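Local coordinates for protein cyclic nucleotide-binding domain (Methylobacillus flagellatus KT, PDB 3GYD) that binds cyclic AMP through a cyclic nucleotide-binding domain of the CAP effector-domain family, at residues 30-41 against 50-59. Sequence-based numbering, arbitrary orientation.
Sequences ADKYFEEILEIV and FSNEEVRYLC
One face of the F34 ring carries the guanidinium of R56, a cation-pi stack in which the two planes differ by only 6° and CZ of R56 stands 3.9 Å from the ring centroid. At the ring's edge lies the backbone of N52, whose O comes within 3.4 Å of F34 CE1. With CG anti to the backbone N (chi1 173°), F34 reaches across to the second helix, while a bend at chi2 lays the guanidinium of R56 over its face. The guanidinium's own edge meets a water, which accepts from R56 NH1 and donates to D31 O, linking the 3-10 turn to the stack. F50 offers the second aromatic face: V41 CB sits over it, 3.8 Å from the centroid, in a CH-pi contact, and the ring's other neighbours include L155 and V159 of helix 153-178.

Between these two aromatic contacts V55 enters as a knob among F34, I37, L38 and V41; its CG2 lies 3.7 Å from L38 CD1. Beyond, I37 CD1 rests 3.8 Å from C59 SG, and A30 CB packs on C59. The axes of helices 34-41 and 52-59 run 9.9 Å apart at closest approach, their N-to-C directions 111° apart. Were F34 replaced by alanine, the R56 guanidinium would probably lose its stacking surface and a gap open beside V55.

This helix-helix contact, away from the cyclic AMP pocket, illustrates how an apolar interface can end in a charged group: apolar side chains, mostly aliphatic, pack in the interior, and at the exposed margin R56 pairs its flat face with an aromatic ring while keeping an edge for water.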
loop_
_atom_site.group_PDB
_atom_site.type_symbol
_atom_site.label_atom_id
_atom_site.label_comp_id
_atom_site.label_asym_id
_atom_site.label_seq_id
_atom_site.Cartn_x
_atom_site.Cartn_y
_atom_site.Cartn_z
ATOM N N ALA B 30 -6.046 5.111 -23.551
ATOM C CA ALA B 30 -5.034 4.149 -23.142
ATOM C C ALA B 30 -5.047 2.835 -23.950
ATOM O O ALA B 30 -4.100 2.045 -23.847
ATOM C CB ALA B 30 -5.137 3.864 -21.637
ATOM N N ASP B 31 -6.071 2.596 -24.760
ATOM C CA ASP B 31 -6.051 1.430 -25.642
ATOM C C ASP B 31 -4.865 1.487 -26.605
ATOM O O ASP B 31 -4.412 0.447 -27.031
ATOM C CB ASP B 31 -7.375 1.216 -26.394
ATOM C CG ASP B 31 -7.797 2.412 -27.188
ATOM O OD1 ASP B 31 -7.183 3.488 -27.073
ATOM O OD2 ASP B 31 -8.773 2.291 -27.949
ATOM N N LYS B 32 -4.347 2.680 -26.908
ATOM C CA LYS B 32 -3.102 2.822 -27.711
ATOM C C LYS B 32 -1.879 2.182 -27.032
ATOM O O LYS B 32 -0.892 1.901 -27.701
ATOM C CB LYS B 32 -2.807 4.304 -27.997
ATOM C CG LYS B 32 -3.743 4.897 -29.034
ATOM C CD LYS B 32 -3.842 6.416 -29.048
ATOM C CE LYS B 32 -2.553 7.109 -29.457
ATOM N N TYR B 33 -1.958 1.970 -25.704
ATOM C CA TYR B 33 -0.883 1.373 -24.896
ATOM C C TYR B 33 -1.324 0.089 -24.172
ATOM O O TYR B 33 -0.819 -0.246 -23.115
ATOM C CB TYR B 33 -0.293 2.412 -23.913
ATOM C CG TYR B 33 0.433 3.572 -24.627
ATOM C CD1 TYR B 33 -0.258 4.720 -25.031
ATOM C CD2 TYR B 33 1.787 3.502 -24.917
ATOM C CE1 TYR B 33 0.392 5.757 -25.688
ATOM C CE2 TYR B 33 2.443 4.544 -25.568
ATOM C CZ TYR B 33 1.742 5.663 -25.947
ATOM O OH TYR B 33 2.398 6.675 -26.615
ATOM N N PHE B 34 -2.229 -0.649 -24.808
ATOM C CA PHE B 34 -2.746 -1.905 -24.294
ATOM C C PHE B 34 -1.633 -2.833 -23.890
ATOM O O PHE B 34 -1.693 -3.408 -22.822
ATOM C CB PHE B 34 -3.632 -2.610 -25.357
ATOM C CG PHE B 34 -4.058 -3.996 -24.964
ATOM C CD1 PHE B 34 -5.144 -4.199 -24.114
ATOM C CD2 PHE B 34 -3.362 -5.100 -25.401
ATOM C CE1 PHE B 34 -5.514 -5.475 -23.728
ATOM C CE2 PHE B 34 -3.737 -6.386 -25.036
ATOM C CZ PHE B 34 -4.801 -6.571 -24.172
ATOM N N GLU B 35 -0.621 -3.008 -24.742
ATOM C CA GLU B 35 0.390 -4.046 -24.461
ATOM C C GLU B 35 1.218 -3.617 -23.259
ATOM O O GLU B 35 1.552 -4.433 -22.404
ATOM C CB GLU B 35 1.281 -4.304 -25.673
ATOM C CG GLU B 35 0.572 -5.058 -26.791
ATOM C CD GLU B 35 0.275 -6.514 -26.486
ATOM O OE1 GLU B 35 0.926 -7.120 -25.606
ATOM O OE2 GLU B 35 -0.616 -7.082 -27.166
ATOM N N GLU B 36 1.532 -2.325 -23.185
ATOM C CA GLU B 36 2.357 -1.839 -22.083
ATOM C C GLU B 36 1.578 -1.940 -20.738
ATOM O O GLU B 36 2.147 -2.313 -19.715
ATOM C CB GLU B 36 2.820 -0.402 -22.339
ATOM C CG GLU B 36 3.806 -0.214 -23.481
ATOM C CD GLU B 36 3.181 -0.088 -24.844
ATOM O OE1 GLU B 36 1.963 -0.310 -25.050
ATOM O OE2 GLU B 36 3.946 0.251 -25.757
ATOM N N ILE B 37 0.282 -1.657 -20.779
ATOM C CA ILE B 37 -0.580 -1.630 -19.602
ATOM C C ILE B 37 -0.831 -3.061 -19.144
ATOM O O ILE B 37 -0.765 -3.340 -17.937
ATOM C CB ILE B 37 -1.891 -0.804 -19.809
ATOM C CG1 ILE B 37 -1.571 0.711 -19.848
ATOM C CG2 ILE B 37 -2.885 -1.038 -18.701
ATOM C CD1 ILE B 37 -2.644 1.515 -20.479
ATOM N N LEU B 38 -1.053 -3.954 -20.093
ATOM C CA LEU B 38 -1.141 -5.386 -19.816
ATOM C C LEU B 38 0.103 -5.874 -19.057
ATOM O O LEU B 38 -0.013 -6.564 -18.037
ATOM C CB LEU B 38 -1.336 -6.153 -21.120
ATOM C CG LEU B 38 -1.400 -7.689 -21.062
ATOM C CD1 LEU B 38 -2.739 -8.163 -20.453
ATOM C CD2 LEU B 38 -1.148 -8.289 -22.443
ATOM N N GLU B 39 1.281 -5.484 -19.518
ATOM C CA GLU B 39 2.510 -5.885 -18.847
ATOM C C GLU B 39 2.603 -5.299 -17.423
ATOM O O GLU B 39 3.020 -5.986 -16.493
ATOM C CB GLU B 39 3.729 -5.482 -19.685
ATOM C CG GLU B 39 5.054 -5.969 -19.108
ATOM C CD GLU B 39 6.200 -5.919 -20.108
ATOM O OE1 GLU B 39 6.082 -5.231 -21.154
ATOM O OE2 GLU B 39 7.225 -6.595 -19.854
ATOM N N ILE B 40 2.204 -4.036 -17.257
ATOM C CA ILE B 40 2.286 -3.389 -15.954
ATOM C C ILE B 40 1.389 -4.133 -14.963
ATOM O O ILE B 40 1.843 -4.523 -13.886
ATOM C CB ILE B 40 1.891 -1.909 -16.038
ATOM C CG1 ILE B 40 3.004 -1.128 -16.768
ATOM C CG2 ILE B 40 1.586 -1.338 -14.649
ATOM C CD1 ILE B 40 2.617 0.305 -17.151
ATOM N N VAL B 41 0.139 -4.343 -15.335
ATOM C CA VAL B 41 -0.822 -4.896 -14.384
ATOM C C VAL B 41 -0.546 -6.386 -14.121
ATOM O O VAL B 41 -0.769 -6.861 -13.008
ATOM C CB VAL B 41 -2.282 -4.657 -14.767
ATOM C CG1 VAL B 41 -2.585 -3.098 -14.883
ATOM C CG2 VAL B 41 -2.667 -5.384 -16.028
ATOM N N PHE B 50 -4.731 -10.529 -14.902
ATOM C CA PHE B 50 -5.743 -9.835 -15.671
ATOM C C PHE B 50 -5.847 -10.468 -17.058
ATOM O O PHE B 50 -4.815 -10.723 -17.704
ATOM C CB PHE B 50 -5.353 -8.380 -15.871
ATOM C CG PHE B 50 -5.294 -7.542 -14.606
ATOM C CD1 PHE B 50 -4.251 -7.669 -13.714
ATOM C CD2 PHE B 50 -6.237 -6.535 -14.381
ATOM C CE1 PHE B 50 -4.154 -6.867 -12.579
ATOM C CE2 PHE B 50 -6.142 -5.710 -13.264
ATOM C CZ PHE B 50 -5.119 -5.888 -12.336
ATOM N N SER B 51 -7.077 -10.663 -17.546
ATOM C CA SER B 51 -7.318 -11.162 -18.901
ATOM C C SER B 51 -7.183 -9.994 -19.908
ATOM O O SER B 51 -7.259 -8.801 -19.527
ATOM C CB SER B 51 -8.714 -11.791 -18.991
ATOM O OG SER B 51 -9.687 -10.761 -18.993
ATOM N N ASN B 52 -6.973 -10.330 -21.183
ATOM C CA ASN B 52 -6.909 -9.320 -22.234
ATOM C C ASN B 52 -8.148 -8.465 -22.201
ATOM O O ASN B 52 -8.076 -7.263 -22.333
ATOM C CB ASN B 52 -6.839 -9.923 -23.627
ATOM C CG ASN B 52 -5.514 -10.536 -23.925
ATOM O OD1 ASN B 52 -4.556 -10.380 -23.188
ATOM N ND2 ASN B 52 -5.469 -11.292 -24.999
ATOM N N GLU B 53 -9.292 -9.118 -22.033
ATOM C CA GLU B 53 -10.566 -8.417 -21.997
ATOM C C GLU B 53 -10.661 -7.484 -20.791
ATOM O O GLU B 53 -11.216 -6.392 -20.876
ATOM C CB GLU B 53 -11.728 -9.439 -21.956
ATOM C CG GLU B 53 -11.845 -10.328 -23.212
ATOM C CD GLU B 53 -10.837 -11.489 -23.283
ATOM O OE1 GLU B 53 -10.052 -11.732 -22.329
ATOM O OE2 GLU B 53 -10.834 -12.174 -24.332
ATOM N N GLU B 54 -10.167 -7.945 -19.643
ATOM C CA GLU B 54 -10.127 -7.109 -18.441
ATOM C C GLU B 54 -9.252 -5.868 -18.663
ATOM O O GLU B 54 -9.646 -4.759 -18.319
ATOM C CB GLU B 54 -9.634 -7.902 -17.240
ATOM C CG GLU B 54 -10.739 -8.694 -16.545
ATOM C CD GLU B 54 -10.233 -9.634 -15.459
ATOM O OE1 GLU B 54 -9.140 -10.213 -15.606
ATOM O OE2 GLU B 54 -10.950 -9.812 -14.449
ATOM N N VAL B 55 -8.094 -6.054 -19.283
ATOM C CA VAL B 55 -7.213 -4.927 -19.611
ATOM C C VAL B 55 -7.801 -3.946 -20.623
ATOM O O VAL B 55 -7.713 -2.732 -20.416
ATOM C CB VAL B 55 -5.792 -5.418 -19.934
ATOM C CG1 VAL B 55 -4.849 -4.250 -20.287
ATOM C CG2 VAL B 55 -5.290 -6.174 -18.727
ATOM N N ARG B 56 -8.498 -4.439 -21.640
ATOM C CA ARG B 56 -9.165 -3.529 -22.573
ATOM C C ARG B 56 -10.211 -2.695 -21.872
ATOM O O ARG B 56 -10.358 -1.513 -22.155
ATOM C CB ARG B 56 -9.800 -4.292 -23.729
ATOM C CG ARG B 56 -8.775 -4.877 -24.598
ATOM C CD ARG B 56 -9.052 -4.649 -26.050
ATOM N NE ARG B 56 -7.956 -5.233 -26.821
ATOM C CZ ARG B 56 -6.983 -4.539 -27.410
ATOM N NH1 ARG B 56 -6.990 -3.199 -27.403
ATOM N NH2 ARG B 56 -6.045 -5.209 -28.085
ATOM N N TYR B 57 -10.907 -3.308 -20.916
ATOM C CA TYR B 57 -11.947 -2.597 -20.185
ATOM C C TYR B 57 -11.260 -1.515 -19.305
ATOM O O TYR B 57 -11.664 -0.338 -19.258
ATOM C CB TYR B 57 -12.777 -3.597 -19.362
ATOM C CG TYR B 57 -13.835 -2.923 -18.581
ATOM C CD1 TYR B 57 -15.052 -2.604 -19.174
ATOM C CD2 TYR B 57 -13.638 -2.580 -17.253
ATOM C CE1 TYR B 57 -16.013 -1.937 -18.492
ATOM C CE2 TYR B 57 -14.612 -1.911 -16.554
ATOM C CZ TYR B 57 -15.808 -1.614 -17.186
ATOM O OH TYR B 57 -16.777 -0.932 -16.494
ATOM N N LEU B 58 -10.198 -1.913 -18.619
ATOM C CA LEU B 58 -9.470 -0.979 -17.748
ATOM C C LEU B 58 -8.950 0.222 -18.568
ATOM O O LEU B 58 -9.088 1.399 -18.183
ATOM C CB LEU B 58 -8.326 -1.709 -17.065
ATOM C CG LEU B 58 -7.494 -0.875 -16.137
ATOM C CD1 LEU B 58 -8.373 -0.217 -15.071
ATOM C CD2 LEU B 58 -6.410 -1.784 -15.515
ATOM N N CYS B 59 -8.407 -0.089 -19.743
ATOM C CA CYS B 59 -7.930 0.974 -20.668
ATOM C C CYS B 59 -8.977 2.020 -20.996
ATOM O O CYS B 59 -8.647 3.203 -21.212
ATOM C CB CYS B 59 -7.344 0.366 -21.935
ATOM S SG CYS B 59 -5.711 -0.410 -21.671
HETATM O O HOH W 1 -5.272 -1.430 -28.710
HETATM O O HOH W 2 -9.058 3.724 -24.369
#